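Local coordinates for calcium uptake protein 2, mitochondrial (Homo sapiens, PDB 6AGH) that probably helps control calcium entry through the mitochondrial calcium uniporter, as an EF-hand protein of the MICU family that acts in dimers, at residues 101-106 / 174-179; 129-134 / 187-192. All blocks are in the same frame, centred on the assembly; numbering follows the deposited sequence.

Contact 1 of 2, residues 101-106 / 174-179; sequences YTEYLF and TLQMRF
Leu175 meets Glu103 and Phe106 where helix 174-179 packs against the start of helix 101-112. This is helix-to-helix packing beside the EF-hand pair, and helix 174-179 leads into the second EF-hand loop. CD1 of Leu175 lies 3.7 Å from Glu103 CB and 4.1 Å from Phe106 CD2. One methyl thus sits between the aliphatic root of an acid and an aromatic ring, which it approaches obliquely. Glu103 and Leu175 run past each other in opposite directions. The carboxylate also lies against the leucine, with OE2 3.8 Å from Leu175 CG. Beyond CG the glutamate chain is extended (chi2 -174°), which carries the acid across to the second helix. There it meets Gln176 at about a right angle. Gln176 NE2 gives Glu103 OE1 a weak hydrogen bond of 3.5 Å, and the position of OE1 is somewhat doubtful. Further along, Phe106 CE2 comes to the edge of the Phe179 ring, 4.3 Å from Phe179 CE2. Phe106 has CG opposite its backbone N (chi1 176°), which aims the ring at the second helix. The segment axes approach to 11.4 Å at 67°, and the contact is buried. Further rings flank the aromatic end: Phe138 meets Phe106 edge-to-face, and Phe196 does the same to Phe179. Helix 135-147 touches the polar end through Gln142 beside Glu103 and Phe139 beside Gln176. An alanine in place of Glu103 would probably open a gap beside CB and CG of Leu175, where the carboxylate lies, and take away the weak acceptor of the Gln176 amide. The chemistry is mostly apolar, with a carboxylate laid along a leucine. Burial would tend to make that acid harder to ionise, and the weak amide bond would offset little of that cost, if it forms as modelled.

Contact 2 of 2, residues 129-134 / 187-192; sequences GNEMIE and KLHYKE
The His189 ring carries the carbonyl O of Glu131 over the centre of one face, 3.8 Å above its plane. At its edge, Met132 SD lies 4.5 Å from the ring centroid, a sulfur-aromatic contact. The other flat group, the Tyr190 ring, stacks on His119 and meets Phe122 edge-to-face. This is the short antiparallel bridge that joins the loops of paired EF-hands. Ile133 and Leu188 form its hydrogen-bonded pair. Ile133 N gives to Leu188 O at 3.1 Å, and Leu188 N gives to Ile133 O at 2.7 Å. Both side chains go to the face covered by Phe122 of helix 116-125. Met132 and His189, the non-hydrogen-bonded pair, take the other face. Glu131 O also accepts from Tyr190 N at 3.0 Å, while Glu131 OE1 binds His119 NE2. Lys187 lies alongside Glu134, pointing the same way, but its NZ stays 4.2 Å from Glu134 OE2, too far for a salt bridge. Upstream, Asn130 OD1 accepts from Met132 N in an Asx turn, the donor lying above the carbonyl plane. His189 stands at the N-cap of helix 190-212. With CG opposite the backbone N (chi1 -166°), the ring swings round so that ND1 accepts in the ring plane from Lys191 N, at 3.0 Å and a nearly straight 178°.

In the fold
From the N terminus, the chain passes several helices and a small sheet before helix 101-112, then helix 116-125 and the EF-hand loop with strand 132-133. Helix 135-147 follows, then a partly unmodelled linker. Helix 174-179 returns to close contact 1 over 67 intervening residues. Strand 188-189 then closes contact 2 over 52. The two loops cross, because their segments alternate along the chain. Contact 1 ties the helix ahead of the first EF-hand to the short helix before the second loop. Contact 2 joins the two loops themselves. Their centres are about 16 Å apart, and Phe179 CG packs 3.5 Å from Leu188 CD2, so the two contacts touch through these side chains.

Contact 1 of 2, residues 101-106 / 174-179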
loop_
_atom_site.group_PDB
_atom_site.type_symbol
_atom_site.label_atom_id
_atom_site.label_comp_id
_atom_site.label_asym_id
_atom_site.label_seq_id
_atom_site.Cartn_x
_atom_site.Cartn_y
_atom_site.Cartn_z
ATOM N N TYR A 101 -18.970 23.458 3.054
ATOM C CA TYR A 101 -17.985 23.220 2.005
ATOM C C TYR A 101 -16.871 22.289 2.479
ATOM O O TYR A 101 -16.518 21.328 1.780
ATOM C CB TYR A 101 -17.416 24.555 1.524
ATOM C CG TYR A 101 -16.248 24.417 0.583
ATOM C CD1 TYR A 101 -16.419 23.888 -0.687
ATOM C CD2 TYR A 101 -14.976 24.831 0.959
ATOM C CE1 TYR A 101 -15.356 23.761 -1.553
ATOM C CE2 TYR A 101 -13.906 24.712 0.096
ATOM C CZ TYR A 101 -14.103 24.176 -1.159
ATOM O OH TYR A 101 -13.040 24.054 -2.021
ATOM N N THR A 102 -16.321 22.545 3.673
ATOM C CA THR A 102 -15.304 21.658 4.235
ATOM C C THR A 102 -15.823 20.232 4.386
ATOM O O THR A 102 -15.094 19.271 4.123
ATOM C CB THR A 102 -14.813 22.194 5.578
ATOM O OG1 THR A 102 -15.931 22.585 6.383
ATOM C CG2 THR A 102 -13.910 23.401 5.365
ATOM N N GLU A 103 -17.074 20.074 4.831
ATOM C CA GLU A 103 -17.640 18.733 4.913
ATOM C C GLU A 103 -17.821 18.115 3.535
ATOM O O GLU A 103 -17.804 16.887 3.402
ATOM C CB GLU A 103 -18.972 18.750 5.663
ATOM C CG GLU A 103 -18.907 19.386 7.034
ATOM C CD GLU A 103 -20.209 19.252 7.793
ATOM O OE1 GLU A 103 -20.210 19.478 9.021
ATOM O OE2 GLU A 103 -21.235 18.923 7.163
ATOM N N TYR A 104 -17.973 18.942 2.500
ATOM C CA TYR A 104 -18.125 18.413 1.149
ATOM C C TYR A 104 -16.790 17.923 0.598
ATOM O O TYR A 104 -16.735 16.876 -0.058
ATOM C CB TYR A 104 -18.746 19.481 0.245
ATOM C CG TYR A 104 -18.451 19.334 -1.232
ATOM C CD1 TYR A 104 -19.169 18.445 -2.021
ATOM C CD2 TYR A 104 -17.470 20.107 -1.841
ATOM C CE1 TYR A 104 -18.908 18.320 -3.373
ATOM C CE2 TYR A 104 -17.202 19.989 -3.192
ATOM C CZ TYR A 104 -17.924 19.095 -3.952
ATOM O OH TYR A 104 -17.658 18.978 -5.297
ATOM N N LEU A 105 -15.704 18.653 0.866
ATOM C CA LEU A 105 -14.382 18.135 0.526
ATOM C C LEU A 105 -14.062 16.889 1.342
ATOM O O LEU A 105 -13.443 15.946 0.837
ATOM C CB LEU A 105 -13.314 19.204 0.758
ATOM C CG LEU A 105 -13.479 20.560 0.075
ATOM C CD1 LEU A 105 -12.392 21.518 0.546
ATOM C CD2 LEU A 105 -13.450 20.408 -1.438
ATOM N N PHE A 106 -14.471 16.883 2.612
ATOM C CA PHE A 106 -14.321 15.711 3.470
ATOM C C PHE A 106 -14.976 14.482 2.844
ATOM O O PHE A 106 -14.334 13.435 2.670
ATOM C CB PHE A 106 -14.918 16.037 4.841
ATOM C CG PHE A 106 -14.923 14.893 5.804
ATOM C CD1 PHE A 106 -13.785 14.576 6.525
ATOM C CD2 PHE A 106 -16.078 14.164 6.026
ATOM C CE1 PHE A 106 -13.791 13.535 7.426
ATOM C CE2 PHE A 106 -16.091 13.122 6.926
ATOM C CZ PHE A 106 -14.946 12.809 7.628
ATOM N N THR A 174 -25.405 18.223 9.152
ATOM C CA THR A 174 -25.837 16.832 9.221
ATOM C C THR A 174 -24.744 15.943 9.795
ATOM O O THR A 174 -25.019 15.077 10.632
ATOM C CB THR A 174 -26.255 16.335 7.838
ATOM O OG1 THR A 174 -27.284 17.181 7.313
ATOM C CG2 THR A 174 -26.762 14.903 7.917
ATOM N N LEU A 175 -23.500 16.130 9.350
ATOM C CA LEU A 175 -22.419 15.265 9.811
ATOM C C LEU A 175 -22.136 15.472 11.296
ATOM O O LEU A 175 -21.821 14.514 12.010
ATOM C CB LEU A 175 -21.157 15.507 8.982
ATOM C CG LEU A 175 -21.248 15.102 7.509
ATOM C CD1 LEU A 175 -19.919 15.337 6.802
ATOM C CD2 LEU A 175 -21.700 13.654 7.371
ATOM N N GLN A 176 -22.229 16.714 11.775
ATOM C CA GLN A 176 -22.035 16.967 13.200
ATOM C C GLN A 176 -23.117 16.290 14.037
ATOM O O GLN A 176 -22.818 15.675 15.068
ATOM C CB GLN A 176 -22.004 18.472 13.464
ATOM C CG GLN A 176 -20.842 19.188 12.788
ATOM C CD GLN A 176 -20.936 20.697 12.906
ATOM O OE1 GLN A 176 -21.501 21.223 13.865
ATOM N NE2 GLN A 176 -20.383 21.403 11.925
ATOM N N MET A 177 -24.378 16.380 13.603
ATOM C CA MET A 177 -25.462 15.733 14.341
ATOM C C MET A 177 -25.396 14.216 14.233
ATOM O O MET A 177 -25.887 13.512 15.123
ATOM C CB MET A 177 -26.827 16.196 13.834
ATOM C CG MET A 177 -27.248 17.609 14.151
ATOM S SD MET A 177 -28.966 17.833 13.626
ATOM C CE MET A 177 -28.987 19.554 13.138
ATOM N N ARG A 178 -24.853 13.698 13.131
ATOM C CA ARG A 178 -24.819 12.258 12.903
ATOM C C ARG A 178 -23.675 11.593 13.658
ATOM O O ARG A 178 -23.883 10.604 14.372
ATOM C CB ARG A 178 -24.710 11.982 11.405
ATOM C CG ARG A 178 -24.102 10.645 11.059
ATOM C CD ARG A 178 -25.068 9.509 11.319
ATOM N NE ARG A 178 -25.002 8.503 10.265
ATOM C CZ ARG A 178 -25.086 7.196 10.476
ATOM N NH1 ARG A 178 -25.236 6.730 11.708
ATOM N NH2 ARG A 178 -25.018 6.352 9.456
ATOM N N PHE A 179 -22.466 12.141 13.537
ATOM C CA PHE A 179 -21.323 11.578 14.244
ATOM C C PHE A 179 -21.391 11.937 15.721
ATOM O O PHE A 179 -21.261 11.063 16.584
ATOM C CB PHE A 179 -20.013 12.084 13.642
ATOM C CG PHE A 179 -19.828 11.714 12.212
ATOM C CD1 PHE A 179 -20.428 10.579 11.700
ATOM C CD2 PHE A 179 -19.060 12.504 11.377
ATOM C CE1 PHE A 179 -20.269 10.235 10.382
ATOM C CE2 PHE A 179 -18.894 12.167 10.056
ATOM C CZ PHE A 179 -19.500 11.031 9.555
#

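Contact 2 of 2, residues 129-134 / 187-192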
loop_
_atom_site.group_PDB
_atom_site.type_symbol
_atom_site.label_atom_id
_atom_site.label_comp_id
_atom_site.label_asym_id
_atom_site.label_seq_id
_atom_site.Cartn_x
_atom_site.Cartn_y
_atom_site.Cartn_z
ATOM N N GLY A 129 -5.251 7.259 23.332
ATOM C CA GLY A 129 -5.332 6.105 22.457
ATOM C C GLY A 129 -6.689 5.436 22.411
ATOM O O GLY A 129 -6.785 4.227 22.172
ATOM N N ASN A 130 -7.752 6.208 22.644
ATOM C CA ASN A 130 -9.091 5.639 22.663
ATOM C C ASN A 130 -9.689 5.491 21.274
ATOM O O ASN A 130 -10.757 4.882 21.141
ATOM C CB ASN A 130 -10.019 6.508 23.518
ATOM C CG ASN A 130 -10.012 7.972 23.094
ATOM O OD1 ASN A 130 -9.373 8.348 22.111
ATOM N ND2 ASN A 130 -10.728 8.805 23.842
ATOM N N GLU A 131 -9.034 6.044 20.252
ATOM C CA GLU A 131 -9.511 5.972 18.871
ATOM C C GLU A 131 -10.880 6.626 18.727
ATOM O O GLU A 131 -11.729 6.173 17.956
ATOM C CB GLU A 131 -9.509 4.543 18.327
ATOM C CG GLU A 131 -8.148 4.146 17.766
ATOM C CD GLU A 131 -8.154 2.799 17.075
ATOM O OE1 GLU A 131 -7.118 2.436 16.478
ATOM O OE2 GLU A 131 -9.188 2.102 17.126
ATOM N N MET A 132 -11.098 7.699 19.482
ATOM C CA MET A 132 -12.366 8.408 19.468
ATOM C C MET A 132 -12.042 9.891 19.524
ATOM O O MET A 132 -11.145 10.315 20.257
ATOM C CB MET A 132 -13.276 7.992 20.642
ATOM C CG MET A 132 -13.715 6.536 20.566
ATOM S SD MET A 132 -14.800 5.896 21.863
ATOM C CE MET A 132 -15.068 7.337 22.878
ATOM N N ILE A 133 -12.773 10.673 18.736
ATOM C CA ILE A 133 -12.535 12.105 18.628
ATOM C C ILE A 133 -13.814 12.864 18.934
ATOM O O ILE A 133 -14.925 12.355 18.752
ATOM C CB ILE A 133 -11.990 12.493 17.232
ATOM C CG1 ILE A 133 -13.018 12.191 16.136
ATOM C CG2 ILE A 133 -10.695 11.763 16.943
ATOM C CD1 ILE A 133 -12.711 12.862 14.807
ATOM N N GLU A 134 -13.650 14.102 19.379
ATOM C CA GLU A 134 -14.777 14.979 19.632
ATOM C C GLU A 134 -14.965 15.898 18.426
ATOM O O GLU A 134 -14.230 15.826 17.438
ATOM C CB GLU A 134 -14.582 15.765 20.935
ATOM C CG GLU A 134 -14.243 14.934 22.199
ATOM C CD GLU A 134 -12.893 14.218 22.159
ATOM O OE1 GLU A 134 -12.038 14.594 21.341
ATOM O OE2 GLU A 134 -12.679 13.279 22.954
ATOM N N LYS A 187 -18.814 11.557 21.087
ATOM C CA LYS A 187 -17.546 11.490 20.380
ATOM C C LYS A 187 -17.589 10.327 19.399
ATOM O O LYS A 187 -18.286 9.333 19.618
ATOM C CB LYS A 187 -16.351 11.363 21.336
ATOM C CG LYS A 187 -16.612 10.622 22.627
ATOM C CD LYS A 187 -15.375 10.685 23.508
ATOM C CE LYS A 187 -15.201 12.048 24.132
ATOM N NZ LYS A 187 -15.965 12.157 25.390
ATOM N N LEU A 188 -16.830 10.461 18.314
ATOM C CA LEU A 188 -16.919 9.561 17.171
ATOM C C LEU A 188 -15.800 8.527 17.248
ATOM O O LEU A 188 -14.622 8.860 17.079
ATOM C CB LEU A 188 -16.830 10.354 15.869
ATOM C CG LEU A 188 -16.936 9.590 14.548
ATOM C CD1 LEU A 188 -18.231 8.790 14.461
ATOM C CD2 LEU A 188 -16.780 10.533 13.362
ATOM N N HIS A 189 -16.174 7.274 17.505
ATOM C CA HIS A 189 -15.218 6.178 17.448
ATOM C C HIS A 189 -14.901 5.850 15.995
ATOM O O HIS A 189 -15.730 6.032 15.100
ATOM C CB HIS A 189 -15.769 4.944 18.170
ATOM C CG HIS A 189 -14.742 3.885 18.443
ATOM N ND1 HIS A 189 -14.126 3.166 17.442
ATOM C CD2 HIS A 189 -14.227 3.421 19.607
ATOM C CE1 HIS A 189 -13.272 2.311 17.975
ATOM N NE2 HIS A 189 -13.314 2.446 19.289
ATOM N N TYR A 190 -13.678 5.367 15.761
ATOM C CA TYR A 190 -13.241 5.104 14.395
ATOM C C TYR A 190 -14.056 3.998 13.730
ATOM O O TYR A 190 -14.205 4.000 12.504
ATOM C CB TYR A 190 -11.755 4.750 14.360
ATOM C CG TYR A 190 -11.292 4.393 12.968
ATOM C CD1 TYR A 190 -11.119 5.378 12.006
ATOM C CD2 TYR A 190 -11.058 3.073 12.606
ATOM C CE1 TYR A 190 -10.712 5.064 10.726
ATOM C CE2 TYR A 190 -10.650 2.749 11.327
ATOM C CZ TYR A 190 -10.480 3.750 10.392
ATOM O OH TYR A 190 -10.073 3.437 9.116
ATOM N N LYS A 191 -14.565 3.038 14.505
ATOM C CA LYS A 191 -15.357 1.958 13.920
ATOM C C LYS A 191 -16.649 2.493 13.312
ATOM O O LYS A 191 -16.984 2.192 12.156
ATOM C CB LYS A 191 -15.668 0.913 14.993
ATOM C CG LYS A 191 -15.149 -0.480 14.701
ATOM C CD LYS A 191 -15.451 -1.422 15.857
ATOM C CE LYS A 191 -15.976 -2.760 15.359
ATOM N NZ LYS A 191 -16.418 -3.638 16.478
ATOM N N GLU A 192 -17.381 3.299 14.089
ATOM C CA GLU A 192 -18.580 3.972 13.600
ATOM C C GLU A 192 -18.293 4.735 12.315
ATOM O O GLU A 192 -18.992 4.582 11.305
ATOM C CB GLU A 192 -19.108 4.929 14.671
ATOM C CG GLU A 192 -19.651 4.269 15.921
ATOM C CD GLU A 192 -19.946 5.284 17.005
ATOM O OE1 GLU A 192 -20.177 4.881 18.164
ATOM O OE2 GLU A 192 -19.848 6.494 16.709
#